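Protein-tyrosine-phosphatase PTP1 (Arabidopsis thaliana, PDB 6KRW) removes phosphate from phosphotyrosine in proteins, dephosphorylating and probably inhibiting the MAP kinase MPK6, and, together with MKP1, modulates defence responses. Local coordinates at residues L165-I170 against R180-N185; F120-I125 against G161-T166; I219-Y224 against V296-D301; T173-M178 against T213-E218. All blocks are in the same frame, centred on the assembly; numbering follows the deposited sequence.

How the contacts relate
The four contacts form two pairs on the catalytic domain. Contacts 1 and 2, with centres about 11 Å apart, share Leu165 and Thr166 of strand 163-172, which pairs with strand 178-186 in contact 1 and packs against helix 117-126 in contact 2. Contacts 3 and 4, also about 11 Å apart between centres, share helix 214-223 and are joined directly by a salt bridge from Asp301 to Arg217. About 26 Å separates the centres of contacts 1 and 3. Along the chain contact 2 opens first, contacts 1 and 4 interleave, and contact 3 follows contact 4. The connection 173-177 between the two strands reaches helix 214-223 in contact 4, so the hairpin of contact 1 leads directly to the helices of contacts 3 and 4.

Contact 1. Residues L165-I170 against R180-N185; sequences LTTKWI and RNLEVN
Asn181 sits opposite both Lys168 and Trp169 in a classic beta bulge that interrupts the antiparallel pairing of the hairpin formed by strands 163-172 and 178-186. Its O accepts from Lys168 N at 2.7 Å, while its N donates to Trp169 O at 2.9 Å. The buried side of the hairpin carries Leu165, Leu182 and Val184, where Leu165 CD1 packs at 4.0 Å on Val184 CB and 4.1 Å from Leu182 CB.

Trp169, Asn181, Lys168 and Glu183 make up the solvent side. The indole packs closely although it is exposed: Asn181 CB lies 3.4 Å from the centroid of the five-membered ring of Trp169, over its face, a CH-pi contact. A chi1 of 51° places Trp169 CG between its own N and carbonyl carbon, which folds the ring over Asn181. Lys168 CD comes within 3.2 Å of Asn181 OD1, which is buried without a polar partner in the model. Looser is the long salt bridge of 3.8 Å from Lys168 NZ to Glu183 OE1; the same NZ is hydrogen-bonded to Ser195 OG. Trp121 of helix 117-126 packs on the face carrying Leu165, Leu182 and Val184, and strand 194-200 flanks strand 178-186 through backbone bonds to Arg180, Leu182 and Val184.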
loop_
_atom_site.group_PDB
_atom_site.type_symbol
_atom_site.label_atom_id
_atom_site.label_comp_id
_atom_site.label_asym_id
_atom_site.label_seq_id
_atom_site.Cartn_x
_atom_site.Cartn_y
_atom_site.Cartn_z
ATOM N N LEU A 165 -20.108 -1.982 -9.761
ATOM C CA LEU A 165 -19.610 -1.147 -8.639
ATOM C C LEU A 165 -20.579 0.007 -8.379
ATOM O O LEU A 165 -21.022 0.653 -9.339
ATOM C CB LEU A 165 -18.231 -0.616 -9.014
ATOM C CG LEU A 165 -17.522 0.234 -7.965
ATOM C CD1 LEU A 165 -17.113 -0.592 -6.761
ATOM C CD2 LEU A 165 -16.313 0.919 -8.573
ATOM N N THR A 166 -20.846 0.279 -7.109
ATOM C CA THR A 166 -21.765 1.353 -6.669
ATOM C C THR A 166 -21.168 2.045 -5.448
ATOM O O THR A 166 -20.595 1.387 -4.581
ATOM C CB THR A 166 -23.155 0.777 -6.401
ATOM O OG1 THR A 166 -23.791 0.597 -7.668
ATOM C CG2 THR A 166 -23.994 1.669 -5.515
ATOM N N THR A 167 -21.374 3.356 -5.369
ATOM C CA THR A 167 -20.918 4.168 -4.224
ATOM C C THR A 167 -22.060 4.335 -3.222
ATOM O O THR A 167 -23.112 4.824 -3.619
ATOM C CB THR A 167 -20.390 5.510 -4.712
ATOM O OG1 THR A 167 -19.365 5.282 -5.683
ATOM C CG2 THR A 167 -19.866 6.335 -3.563
ATOM N N LYS A 168 -21.834 3.973 -1.963
ATOM C CA LYS A 168 -22.855 4.159 -0.905
ATOM C C LYS A 168 -22.771 5.592 -0.380
ATOM O O LYS A 168 -23.803 6.163 -0.109
ATOM C CB LYS A 168 -22.680 3.138 0.212
ATOM C CG LYS A 168 -22.745 1.694 -0.247
ATOM C CD LYS A 168 -22.867 0.712 0.895
ATOM C CE LYS A 168 -22.339 -0.655 0.528
ATOM N NZ LYS A 168 -22.788 -1.708 1.471
ATOM N N TRP A 169 -21.566 6.124 -0.228
ATOM C CA TRP A 169 -21.360 7.533 0.172
ATOM C C TRP A 169 -19.918 7.961 -0.101
ATOM O O TRP A 169 -19.013 7.116 -0.247
ATOM C CB TRP A 169 -21.756 7.745 1.633
ATOM C CG TRP A 169 -21.176 6.819 2.647
ATOM C CD1 TRP A 169 -21.820 5.813 3.306
ATOM C CD2 TRP A 169 -19.842 6.860 3.178
ATOM N NE1 TRP A 169 -20.971 5.205 4.194
ATOM C CE2 TRP A 169 -19.753 5.828 4.140
ATOM C CE3 TRP A 169 -18.715 7.654 2.928
ATOM C CZ2 TRP A 169 -18.580 5.573 4.843
ATOM C CZ3 TRP A 169 -17.548 7.388 3.616
ATOM C CH2 TRP A 169 -17.497 6.380 4.574
ATOM N N ILE A 170 -19.704 9.253 -0.179
ATOM C CA ILE A 170 -18.385 9.917 -0.290
ATOM C C ILE A 170 -18.310 10.946 0.830
ATOM O O ILE A 170 -19.290 11.706 1.009
ATOM C CB ILE A 170 -18.223 10.585 -1.664
ATOM C CG1 ILE A 170 -18.562 9.631 -2.807
ATOM C CG2 ILE A 170 -16.867 11.245 -1.817
ATOM C CD1 ILE A 170 -18.616 10.294 -4.171
ATOM N N ARG A 180 -14.541 6.965 0.237
ATOM C CA ARG A 180 -15.648 6.421 -0.565
ATOM C C ARG A 180 -16.009 5.035 -0.063
ATOM O O ARG A 180 -15.172 4.145 -0.156
ATOM C CB ARG A 180 -15.301 6.376 -2.042
ATOM C CG ARG A 180 -14.975 7.712 -2.675
ATOM C CD ARG A 180 -14.592 7.541 -4.123
ATOM N NE ARG A 180 -14.500 8.784 -4.880
ATOM C CZ ARG A 180 -13.407 9.550 -4.993
ATOM N NH1 ARG A 180 -12.278 9.248 -4.368
ATOM N NH2 ARG A 180 -13.448 10.636 -5.743
ATOM N N ASN A 181 -17.220 4.887 0.445
ATOM C CA ASN A 181 -17.798 3.568 0.786
ATOM C C ASN A 181 -18.351 2.965 -0.503
ATOM O O ASN A 181 -19.359 3.477 -1.060
ATOM C CB ASN A 181 -18.886 3.710 1.840
ATOM C CG ASN A 181 -19.266 2.389 2.464
ATOM O OD1 ASN A 181 -19.872 1.540 1.815
ATOM N ND2 ASN A 181 -18.925 2.218 3.728
ATOM N N LEU A 182 -17.684 1.907 -0.970
ATOM C CA LEU A 182 -17.996 1.297 -2.274
ATOM C C LEU A 182 -18.639 -0.060 -2.041
ATOM O O LEU A 182 -18.373 -0.717 -1.017
ATOM C CB LEU A 182 -16.710 1.106 -3.078
ATOM C CG LEU A 182 -15.944 2.382 -3.415
ATOM C CD1 LEU A 182 -14.710 2.061 -4.263
ATOM C CD2 LEU A 182 -16.883 3.378 -4.083
ATOM N N GLU A 183 -19.454 -0.449 -3.005
ATOM C CA GLU A 183 -20.157 -1.734 -3.006
ATOM C C GLU A 183 -19.848 -2.398 -4.335
ATOM O O GLU A 183 -20.136 -1.797 -5.386
ATOM C CB GLU A 183 -21.643 -1.488 -2.832
ATOM C CG GLU A 183 -22.512 -2.679 -3.152
ATOM C CD GLU A 183 -23.993 -2.376 -3.006
ATOM O OE1 GLU A 183 -24.371 -1.711 -2.011
ATOM O OE2 GLU A 183 -24.761 -2.781 -3.899
ATOM N N VAL A 184 -19.265 -3.591 -4.274
ATOM C CA VAL A 184 -18.859 -4.333 -5.490
ATOM C C VAL A 184 -19.491 -5.722 -5.431
ATOM O O VAL A 184 -19.598 -6.299 -4.335
ATOM C CB VAL A 184 -17.323 -4.374 -5.604
ATOM C CG1 VAL A 184 -16.688 -5.231 -4.519
ATOM C CG2 VAL A 184 -16.890 -4.845 -6.977
ATOM N N ASN A 185 -19.902 -6.235 -6.581
ATOM C CA ASN A 185 -20.431 -7.618 -6.641
ATOM C C ASN A 185 -20.470 -8.087 -8.091
ATOM O O ASN A 185 -20.353 -7.253 -9.010
ATOM C CB ASN A 185 -21.812 -7.726 -5.989
ATOM C CG ASN A 185 -22.866 -6.901 -6.696
ATOM O OD1 ASN A 185 -22.873 -5.673 -6.601
ATOM N ND2 ASN A 185 -23.769 -7.570 -7.395
#

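Contact 2. Residues F120-I125 against G161-T166; sequences FWEMVI and GNISLT
Glu122 OE2 is gripped by two groups, Tyr186 OH and Gln126 NE2, while its other oxygen, OE1, lies 3.7 Å from Ile163 CD1. The bend at chi2 (75°) brings OE1 beside the isoleucine methyl; no hydrogen bond links the two segments. Ile163 CD1 reaches into the helix surface: it comes within 3.5 Å of Glu122 N and 3.9 Å of Trp121 CB. From further along the helix Ile125 approaches the same methyl tip to tip, its CD1 3.7 Å from Ile163 CD1.

The second half of the contact is built on the indole of Trp121. Leu165 CD1 stands over one face, toward the rim, 4.1 Å from the centroid of the six-membered ring in a CH-pi contact, and its CD2 approaches Trp121 CZ2 at 3.6 Å. Phe120 CD2 lies over the opposite face, and a hydrogen bond from NE1 to Tyr150 O helps fix the ring's rotation. Helix 120-125 runs nearly at right angles (83°) to strand 163-166. The helix lies across one face of the sheet, with Trp121 on Leu165, Leu182 and Val184 toward one edge and Phe120 on Ile132 and Ile234 of strands 131-134 and 233-236.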
loop_
_atom_site.group_PDB
_atom_site.type_symbol
_atom_site.label_atom_id
_atom_site.label_comp_id
_atom_site.label_asym_id
_atom_site.label_seq_id
_atom_site.Cartn_x
_atom_site.Cartn_y
_atom_site.Cartn_z
ATOM N N PHE A 120 -8.475 -5.817 -11.631
ATOM C CA PHE A 120 -8.341 -5.209 -10.290
ATOM C C PHE A 120 -9.543 -5.552 -9.413
ATOM O O PHE A 120 -9.361 -5.984 -8.258
ATOM C CB PHE A 120 -8.151 -3.699 -10.410
ATOM C CG PHE A 120 -8.109 -2.999 -9.080
ATOM C CD1 PHE A 120 -6.920 -2.897 -8.367
ATOM C CD2 PHE A 120 -9.267 -2.440 -8.545
ATOM C CE1 PHE A 120 -6.899 -2.261 -7.137
ATOM C CE2 PHE A 120 -9.236 -1.818 -7.308
ATOM C CZ PHE A 120 -8.054 -1.697 -6.614
ATOM N N TRP A 121 -10.767 -5.302 -9.898
ATOM C CA TRP A 121 -11.939 -5.567 -9.050
ATOM C C TRP A 121 -12.113 -7.055 -8.799
ATOM O O TRP A 121 -12.574 -7.402 -7.700
ATOM C CB TRP A 121 -13.184 -4.902 -9.640
ATOM C CG TRP A 121 -13.155 -3.423 -9.426
ATOM C CD1 TRP A 121 -13.068 -2.450 -10.378
ATOM C CD2 TRP A 121 -13.203 -2.756 -8.159
ATOM N NE1 TRP A 121 -13.074 -1.209 -9.788
ATOM C CE2 TRP A 121 -13.159 -1.367 -8.430
ATOM C CE3 TRP A 121 -13.285 -3.196 -6.830
ATOM C CZ2 TRP A 121 -13.187 -0.422 -7.403
ATOM C CZ3 TRP A 121 -13.314 -2.259 -5.818
ATOM C CH2 TRP A 121 -13.250 -0.892 -6.108
ATOM N N GLU A 122 -11.745 -7.899 -9.775
ATOM C CA GLU A 122 -11.808 -9.360 -9.564
ATOM C C GLU A 122 -10.848 -9.717 -8.424
ATOM O O GLU A 122 -11.231 -10.514 -7.552
ATOM C CB GLU A 122 -11.440 -10.087 -10.844
ATOM C CG GLU A 122 -11.582 -11.580 -10.713
ATOM C CD GLU A 122 -12.997 -12.115 -10.723
ATOM O OE1 GLU A 122 -13.843 -11.490 -11.343
ATOM O OE2 GLU A 122 -13.231 -13.205 -10.156
ATOM N N MET A 123 -9.666 -9.107 -8.408
ATOM C CA MET A 123 -8.693 -9.344 -7.307
ATOM C C MET A 123 -9.306 -8.897 -5.969
ATOM O O MET A 123 -9.203 -9.606 -4.964
ATOM C CB MET A 123 -7.394 -8.582 -7.569
ATOM C CG MET A 123 -6.400 -8.736 -6.449
ATOM S SD MET A 123 -4.816 -7.918 -6.802
ATOM C CE MET A 123 -5.312 -6.185 -6.717
ATOM N N VAL A 124 -9.945 -7.722 -5.940
ATOM C CA VAL A 124 -10.568 -7.200 -4.688
ATOM C C VAL A 124 -11.579 -8.223 -4.166
ATOM O O VAL A 124 -11.592 -8.502 -2.954
ATOM C CB VAL A 124 -11.243 -5.841 -4.947
ATOM C CG1 VAL A 124 -12.089 -5.418 -3.765
ATOM C CG2 VAL A 124 -10.227 -4.779 -5.309
ATOM N N ILE A 125 -12.433 -8.732 -5.046
ATOM C CA ILE A 125 -13.476 -9.702 -4.615
ATOM C C ILE A 125 -12.809 -11.008 -4.181
ATOM O O ILE A 125 -13.135 -11.506 -3.087
ATOM C CB ILE A 125 -14.498 -9.915 -5.740
ATOM C CG1 ILE A 125 -15.236 -8.608 -6.036
ATOM C CG2 ILE A 125 -15.447 -11.051 -5.383
ATOM C CD1 ILE A 125 -16.123 -8.682 -7.266
ATOM N N GLY A 161 -16.937 -5.946 -16.930
ATOM C CA GLY A 161 -17.366 -7.288 -17.355
ATOM C C GLY A 161 -18.484 -7.791 -16.462
ATOM O O GLY A 161 -19.581 -7.170 -16.462
ATOM N N ASN A 162 -18.193 -8.813 -15.662
ATOM C CA ASN A 162 -19.183 -9.493 -14.795
ATOM C C ASN A 162 -19.386 -8.721 -13.487
ATOM O O ASN A 162 -20.211 -9.170 -12.672
ATOM C CB ASN A 162 -18.719 -10.921 -14.504
ATOM C CG ASN A 162 -19.833 -11.814 -14.007
ATOM O OD1 ASN A 162 -21.002 -11.571 -14.296
ATOM N ND2 ASN A 162 -19.482 -12.846 -13.259
ATOM N N ILE A 163 -18.667 -7.612 -13.284
ATOM C CA ILE A 163 -18.623 -6.929 -11.960
ATOM C C ILE A 163 -19.358 -5.588 -12.051
ATOM O O ILE A 163 -19.120 -4.810 -13.006
ATOM C CB ILE A 163 -17.168 -6.752 -11.500
ATOM C CG1 ILE A 163 -16.584 -8.093 -11.051
ATOM C CG2 ILE A 163 -17.070 -5.701 -10.414
ATOM C CD1 ILE A 163 -15.084 -8.075 -10.812
ATOM N N SER A 164 -20.199 -5.311 -11.059
ATOM C CA SER A 164 -20.855 -3.986 -10.915
ATOM C C SER A 164 -20.326 -3.287 -9.661
ATOM O O SER A 164 -20.122 -3.949 -8.627
ATOM C CB SER A 164 -22.345 -4.117 -10.886
ATOM O OG SER A 164 -22.773 -4.729 -9.680
ATOM N N LEU A 165 -20.108 -1.982 -9.761
ATOM C CA LEU A 165 -19.610 -1.147 -8.639
ATOM C C LEU A 165 -20.579 0.007 -8.379
ATOM O O LEU A 165 -21.022 0.653 -9.339
ATOM C CB LEU A 165 -18.231 -0.616 -9.014
ATOM C CG LEU A 165 -17.522 0.234 -7.965
ATOM C CD1 LEU A 165 -17.113 -0.592 -6.761
ATOM C CD2 LEU A 165 -16.313 0.919 -8.573
ATOM N N THR A 166 -20.846 0.279 -7.109
ATOM C CA THR A 166 -21.765 1.353 -6.669
ATOM C C THR A 166 -21.168 2.045 -5.448
ATOM O O THR A 166 -20.595 1.387 -4.581
ATOM C CB THR A 166 -23.155 0.777 -6.401
ATOM O OG1 THR A 166 -23.791 0.597 -7.668
ATOM C CG2 THR A 166 -23.994 1.669 -5.515
#

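Contact 3. Residues I219-Y224 against V296-D301; sequences ILKRLY and VDELED
A salt-bridge network of Lys221, Glu298 and Asp301 joins two helices of the phosphatase domain, and Tyr224 adds a hydrogen bond on Glu298. Lys221 belongs to helix 214-223, Tyr224 follows shortly after it in the chain, and the two acids lie on helix 285-303. The axes of the short helical segments stay 12.4 Å apart, so long polar side chains span the gap and little apolar surface is shared; Leu220 CD2 against Glu298 CG is the apolar touch. Lys221 bends at chi4 (-65°), which brings NZ between the two acids: 2.9 Å from Glu298 OE2 on its syn side and 2.9 Å from Asp301 OD2 on its anti side. A weak third bond of 3.1 Å runs from Lys221 NZ to Glu298 OE1.

Arg217, one turn earlier on helix 214-223, makes salt bridges to Glu298 OE1 and Asp301 OD2. Two basic side chains therefore serve both carboxylates, an arrangement that would favour their ionised form although Glu298 is buried. Tyr224 also packs on Ile254 of helix 242-259. Its ring and the Glu298 carboxylate have planes 46° apart. The tyrosine hydroxyl donates to the anti side of the oxygen already held by Lys221, 29° out of the carboxylate plane, with Tyr224 OH 2.7 Å from Glu298 OE2.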
loop_
_atom_site.group_PDB
_atom_site.type_symbol
_atom_site.label_atom_id
_atom_site.label_comp_id
_atom_site.label_asym_id
_atom_site.label_seq_id
_atom_site.Cartn_x
_atom_site.Cartn_y
_atom_site.Cartn_z
ATOM N N ILE A 219 -4.628 8.333 7.659
ATOM C CA ILE A 219 -4.969 7.037 6.997
ATOM C C ILE A 219 -4.685 5.903 7.987
ATOM O O ILE A 219 -5.553 5.059 8.207
ATOM C CB ILE A 219 -4.172 6.853 5.702
ATOM C CG1 ILE A 219 -4.427 7.970 4.691
ATOM C CG2 ILE A 219 -4.429 5.462 5.111
ATOM C CD1 ILE A 219 -3.540 7.925 3.473
ATOM N N LEU A 220 -3.511 5.915 8.612
ATOM C CA LEU A 220 -3.177 4.829 9.565
ATOM C C LEU A 220 -4.147 4.842 10.745
ATOM O O LEU A 220 -4.617 3.767 11.166
ATOM C CB LEU A 220 -1.726 5.000 10.027
ATOM C CG LEU A 220 -1.283 4.069 11.153
ATOM C CD1 LEU A 220 -1.457 2.605 10.738
ATOM C CD2 LEU A 220 0.168 4.344 11.532
ATOM N N LYS A 221 -4.485 6.031 11.248
ATOM C CA LYS A 221 -5.404 6.115 12.405
ATOM C C LYS A 221 -6.771 5.523 12.042
ATOM O O LYS A 221 -7.360 4.816 12.900
ATOM C CB LYS A 221 -5.538 7.563 12.845
ATOM C CG LYS A 221 -4.285 8.140 13.475
ATOM C CD LYS A 221 -4.434 9.613 13.821
ATOM C CE LYS A 221 -3.131 10.241 14.280
ATOM N NZ LYS A 221 -2.644 9.653 15.552
ATOM N N ARG A 222 -7.245 5.761 10.822
ATOM C CA ARG A 222 -8.561 5.202 10.404
ATOM C C ARG A 222 -8.475 3.680 10.243
ATOM O O ARG A 222 -9.486 3.000 10.387
ATOM C CB ARG A 222 -9.029 5.874 9.116
ATOM C CG ARG A 222 -9.410 7.333 9.322
ATOM C CD ARG A 222 -9.847 8.000 8.034
ATOM N NE ARG A 222 -10.270 9.377 8.313
ATOM C CZ ARG A 222 -11.427 9.722 8.839
ATOM N NH1 ARG A 222 -11.690 11.004 9.067
ATOM N NH2 ARG A 222 -12.308 8.784 9.139
ATOM N N LEU A 223 -7.277 3.158 9.986
ATOM C CA LEU A 223 -7.132 1.704 9.714
ATOM C C LEU A 223 -6.717 0.935 10.967
ATOM O O LEU A 223 -6.727 -0.311 10.896
ATOM C CB LEU A 223 -6.131 1.500 8.578
ATOM C CG LEU A 223 -6.518 2.108 7.226
ATOM C CD1 LEU A 223 -5.510 1.695 6.156
ATOM C CD2 LEU A 223 -7.943 1.729 6.806
ATOM N N TYR A 224 -6.389 1.604 12.071
ATOM C CA TYR A 224 -6.059 0.874 13.325
ATOM C C TYR A 224 -7.188 -0.098 13.682
ATOM O O TYR A 224 -6.883 -1.203 14.203
ATOM C CB TYR A 224 -5.874 1.844 14.490
ATOM C CG TYR A 224 -4.551 2.571 14.574
ATOM C CD1 TYR A 224 -3.352 1.971 14.232
ATOM C CD2 TYR A 224 -4.495 3.864 15.074
ATOM C CE1 TYR A 224 -2.146 2.649 14.353
ATOM C CE2 TYR A 224 -3.300 4.555 15.196
ATOM C CZ TYR A 224 -2.116 3.943 14.838
ATOM O OH TYR A 224 -0.936 4.624 14.968
ATOM N N VAL A 296 7.969 8.699 13.868
ATOM C CA VAL A 296 8.196 9.513 15.095
ATOM C C VAL A 296 6.915 10.261 15.459
ATOM O O VAL A 296 6.535 10.223 16.650
ATOM C CB VAL A 296 9.396 10.455 14.927
ATOM C CG1 VAL A 296 9.414 11.541 15.992
ATOM C CG2 VAL A 296 10.691 9.669 14.943
ATOM N N ASP A 297 6.293 10.937 14.494
ATOM C CA ASP A 297 5.090 11.776 14.772
ATOM C C ASP A 297 3.982 10.874 15.323
ATOM O O ASP A 297 3.302 11.274 16.282
ATOM C CB ASP A 297 4.629 12.510 13.518
ATOM C CG ASP A 297 5.579 13.618 13.108
ATOM O OD1 ASP A 297 6.495 13.932 13.903
ATOM O OD2 ASP A 297 5.433 14.130 11.968
ATOM N N GLU A 298 3.867 9.651 14.774
ATOM C CA GLU A 298 2.770 8.779 15.235
ATOM C C GLU A 298 3.087 8.244 16.630
ATOM O O GLU A 298 2.169 8.140 17.463
ATOM C CB GLU A 298 2.454 7.684 14.231
ATOM C CG GLU A 298 1.201 6.924 14.598
ATOM C CD GLU A 298 -0.063 7.755 14.638
ATOM O OE1 GLU A 298 -0.039 8.856 14.090
ATOM O OE2 GLU A 298 -1.051 7.269 15.183
ATOM N N LEU A 299 4.334 7.852 16.877
ATOM C CA LEU A 299 4.739 7.380 18.226
ATOM C C LEU A 299 4.551 8.495 19.269
ATOM O O LEU A 299 4.213 8.151 20.417
ATOM C CB LEU A 299 6.187 6.892 18.205
ATOM C CG LEU A 299 6.418 5.566 17.478
ATOM C CD1 LEU A 299 7.899 5.271 17.327
ATOM C CD2 LEU A 299 5.707 4.420 18.201
ATOM N N GLU A 300 4.717 9.769 18.897
ATOM C CA GLU A 300 4.453 10.895 19.831
ATOM C C GLU A 300 2.954 10.960 20.145
ATOM O O GLU A 300 2.625 11.137 21.336
ATOM C CB GLU A 300 4.967 12.203 19.246
ATOM C CG GLU A 300 6.460 12.324 19.296
ATOM C CD GLU A 300 7.046 13.554 18.622
ATOM O OE1 GLU A 300 6.297 14.298 17.911
ATOM O OE2 GLU A 300 8.262 13.790 18.842
ATOM N N ASP A 301 2.092 10.768 19.143
ATOM C CA ASP A 301 0.623 10.729 19.370
ATOM C C ASP A 301 0.272 9.553 20.280
ATOM O O ASP A 301 -0.509 9.754 21.223
ATOM C CB ASP A 301 -0.139 10.584 18.062
ATOM C CG ASP A 301 -0.355 11.890 17.340
ATOM O OD1 ASP A 301 0.102 12.923 17.850
ATOM O OD2 ASP A 301 -0.976 11.853 16.276
#

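Contact 4. Residues T173-M178 against T213-E218; sequences TDTSLM and TVAVRE
A single hydrogen bond crosses the contact, from Thr175 OG1 to Glu218 OE1. The separation of 2.5 Å is very short, so its exact length is doubtful, but the pairing is clear. Behind it lies a relay within the loop: Leu177 N donates to Thr173 OG1, which in turn donates to Thr175 OG1 at 3.0 Å. Each hydroxyl thus accepts one bond and gives another, and the series ends on the glutamate. Thr175 has OG1 tucked between its backbone N and carbonyl carbon (chi1 53°), which aims the oxygen at the helix. Glu218 answers with a fully extended chain, and its second oxygen, OE2, forms a salt bridge to Arg222 NE one turn further along. With OE1 and OE2 held by different partners, rotation of the carboxylate is restricted.

The loop contains a type I beta turn from Thr173 to Ser176, at the end of the hairpin that links strands 163-172 and 178-186, and it is set against the first turns of helix 214-223.

Van der Waals contacts fill in around the bond. The two threonine methyls border the carboxylate from separate places: Thr173 CG2 is 3.1 Å from Glu218 OE2, and Thr175 CG2 also meets Val214 CG1, at 3.6 Å. Deeper in, Ala215 CB fits under the loop backbone, 3.3 Å from Thr175 O. Leu177 slides past Glu218 in the opposite direction, its CD1 lying 3.9 Å from Glu218 CG; the leucine continues inward to touch Ile219 and Tyr201.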
loop_
_atom_site.group_PDB
_atom_site.type_symbol
_atom_site.label_atom_id
_atom_site.label_comp_id
_atom_site.label_asym_id
_atom_site.label_seq_id
_atom_site.Cartn_x
_atom_site.Cartn_y
_atom_site.Cartn_z
ATOM N N THR A 173 -12.264 14.638 4.576
ATOM C CA THR A 173 -11.721 14.968 5.905
ATOM C C THR A 173 -11.062 16.342 5.839
ATOM O O THR A 173 -10.810 16.825 4.725
ATOM C CB THR A 173 -10.663 13.927 6.288
ATOM O OG1 THR A 173 -9.550 14.129 5.410
ATOM C CG2 THR A 173 -11.197 12.518 6.206
ATOM N N ASP A 174 -10.701 16.889 6.996
ATOM C CA ASP A 174 -9.968 18.179 7.125
ATOM C C ASP A 174 -8.554 18.075 6.523
ATOM O O ASP A 174 -7.987 19.107 6.162
ATOM C CB ASP A 174 -9.855 18.605 8.592
ATOM C CG ASP A 174 -11.186 18.854 9.286
ATOM O OD1 ASP A 174 -12.139 19.264 8.604
ATOM O OD2 ASP A 174 -11.253 18.651 10.509
ATOM N N THR A 175 -7.989 16.869 6.432
ATOM C CA THR A 175 -6.589 16.624 5.995
ATOM C C THR A 175 -6.486 16.271 4.503
ATOM O O THR A 175 -5.406 15.837 4.107
ATOM C CB THR A 175 -5.988 15.513 6.863
ATOM O OG1 THR A 175 -6.868 14.390 6.822
ATOM C CG2 THR A 175 -5.833 15.938 8.304
ATOM N N SER A 176 -7.560 16.461 3.724
ATOM C CA SER A 176 -7.676 16.270 2.250
ATOM C C SER A 176 -7.920 14.812 1.870
ATOM O O SER A 176 -7.921 14.560 0.673
ATOM C CB SER A 176 -6.556 16.860 1.408
ATOM O OG SER A 176 -6.134 18.118 1.907
ATOM N N LEU A 177 -8.209 13.914 2.807
ATOM C CA LEU A 177 -8.550 12.538 2.369
ATOM C C LEU A 177 -9.953 12.538 1.762
ATOM O O LEU A 177 -10.780 13.274 2.237
ATOM C CB LEU A 177 -8.489 11.612 3.575
ATOM C CG LEU A 177 -7.125 11.500 4.240
ATOM C CD1 LEU A 177 -7.226 10.529 5.410
ATOM C CD2 LEU A 177 -6.050 11.026 3.247
ATOM N N MET A 178 -10.172 11.661 0.785
ATOM C CA MET A 178 -11.494 11.362 0.184
ATOM C C MET A 178 -11.868 9.936 0.540
ATOM O O MET A 178 -11.047 9.017 0.229
ATOM C CB MET A 178 -11.474 11.555 -1.325
ATOM C CG MET A 178 -11.589 12.992 -1.744
ATOM S SD MET A 178 -11.316 13.193 -3.504
ATOM C CE MET A 178 -9.531 13.000 -3.587
ATOM N N THR A 213 3.145 15.242 7.835
ATOM C CA THR A 213 2.819 13.800 7.997
ATOM C C THR A 213 1.360 13.603 8.404
ATOM O O THR A 213 0.957 12.470 8.666
ATOM C CB THR A 213 3.717 13.141 9.050
ATOM O OG1 THR A 213 3.476 13.728 10.333
ATOM C CG2 THR A 213 5.177 13.254 8.673
ATOM N N VAL A 214 0.576 14.684 8.471
ATOM C CA VAL A 214 -0.739 14.584 9.151
ATOM C C VAL A 214 -1.707 13.725 8.333
ATOM O O VAL A 214 -2.399 12.888 8.950
ATOM C CB VAL A 214 -1.283 15.994 9.422
ATOM C CG1 VAL A 214 -2.650 15.932 10.079
ATOM C CG2 VAL A 214 -0.319 16.799 10.273
ATOM N N ALA A 215 -1.821 13.959 7.022
ATOM C CA ALA A 215 -2.826 13.217 6.216
ATOM C C ALA A 215 -2.432 11.729 6.169
ATOM O O ALA A 215 -3.280 10.848 6.376
ATOM C CB ALA A 215 -2.894 13.793 4.832
ATOM N N VAL A 216 -1.152 11.455 5.976
ATOM C CA VAL A 216 -0.739 10.023 5.900
ATOM C C VAL A 216 -0.997 9.333 7.243
ATOM O O VAL A 216 -1.512 8.191 7.259
ATOM C CB VAL A 216 0.722 9.940 5.456
ATOM C CG1 VAL A 216 1.205 8.506 5.594
ATOM C CG2 VAL A 216 0.879 10.374 4.024
ATOM N N ARG A 217 -0.718 10.000 8.353
ATOM C CA ARG A 217 -0.998 9.393 9.675
ATOM C C ARG A 217 -2.506 9.252 9.898
ATOM O O ARG A 217 -2.905 8.303 10.578
ATOM C CB ARG A 217 -0.279 10.174 10.773
ATOM C CG ARG A 217 1.222 9.939 10.751
ATOM C CD ARG A 217 1.954 10.583 11.905
ATOM N NE ARG A 217 1.690 12.001 12.025
ATOM C CZ ARG A 217 0.919 12.565 12.944
ATOM N NH1 ARG A 217 0.286 11.828 13.842
ATOM N NH2 ARG A 217 0.793 13.875 12.964
ATOM N N GLU A 218 -3.334 10.151 9.359
ATOM C CA GLU A 218 -4.790 9.952 9.507
ATOM C C GLU A 218 -5.223 8.658 8.804
ATOM O O GLU A 218 -6.115 7.971 9.320
ATOM C CB GLU A 218 -5.539 11.175 8.988
ATOM C CG GLU A 218 -7.023 11.047 9.233
ATOM C CD GLU A 218 -7.853 12.264 8.863
ATOM O OE1 GLU A 218 -7.379 13.389 9.046
ATOM O OE2 GLU A 218 -8.873 12.030 8.266
#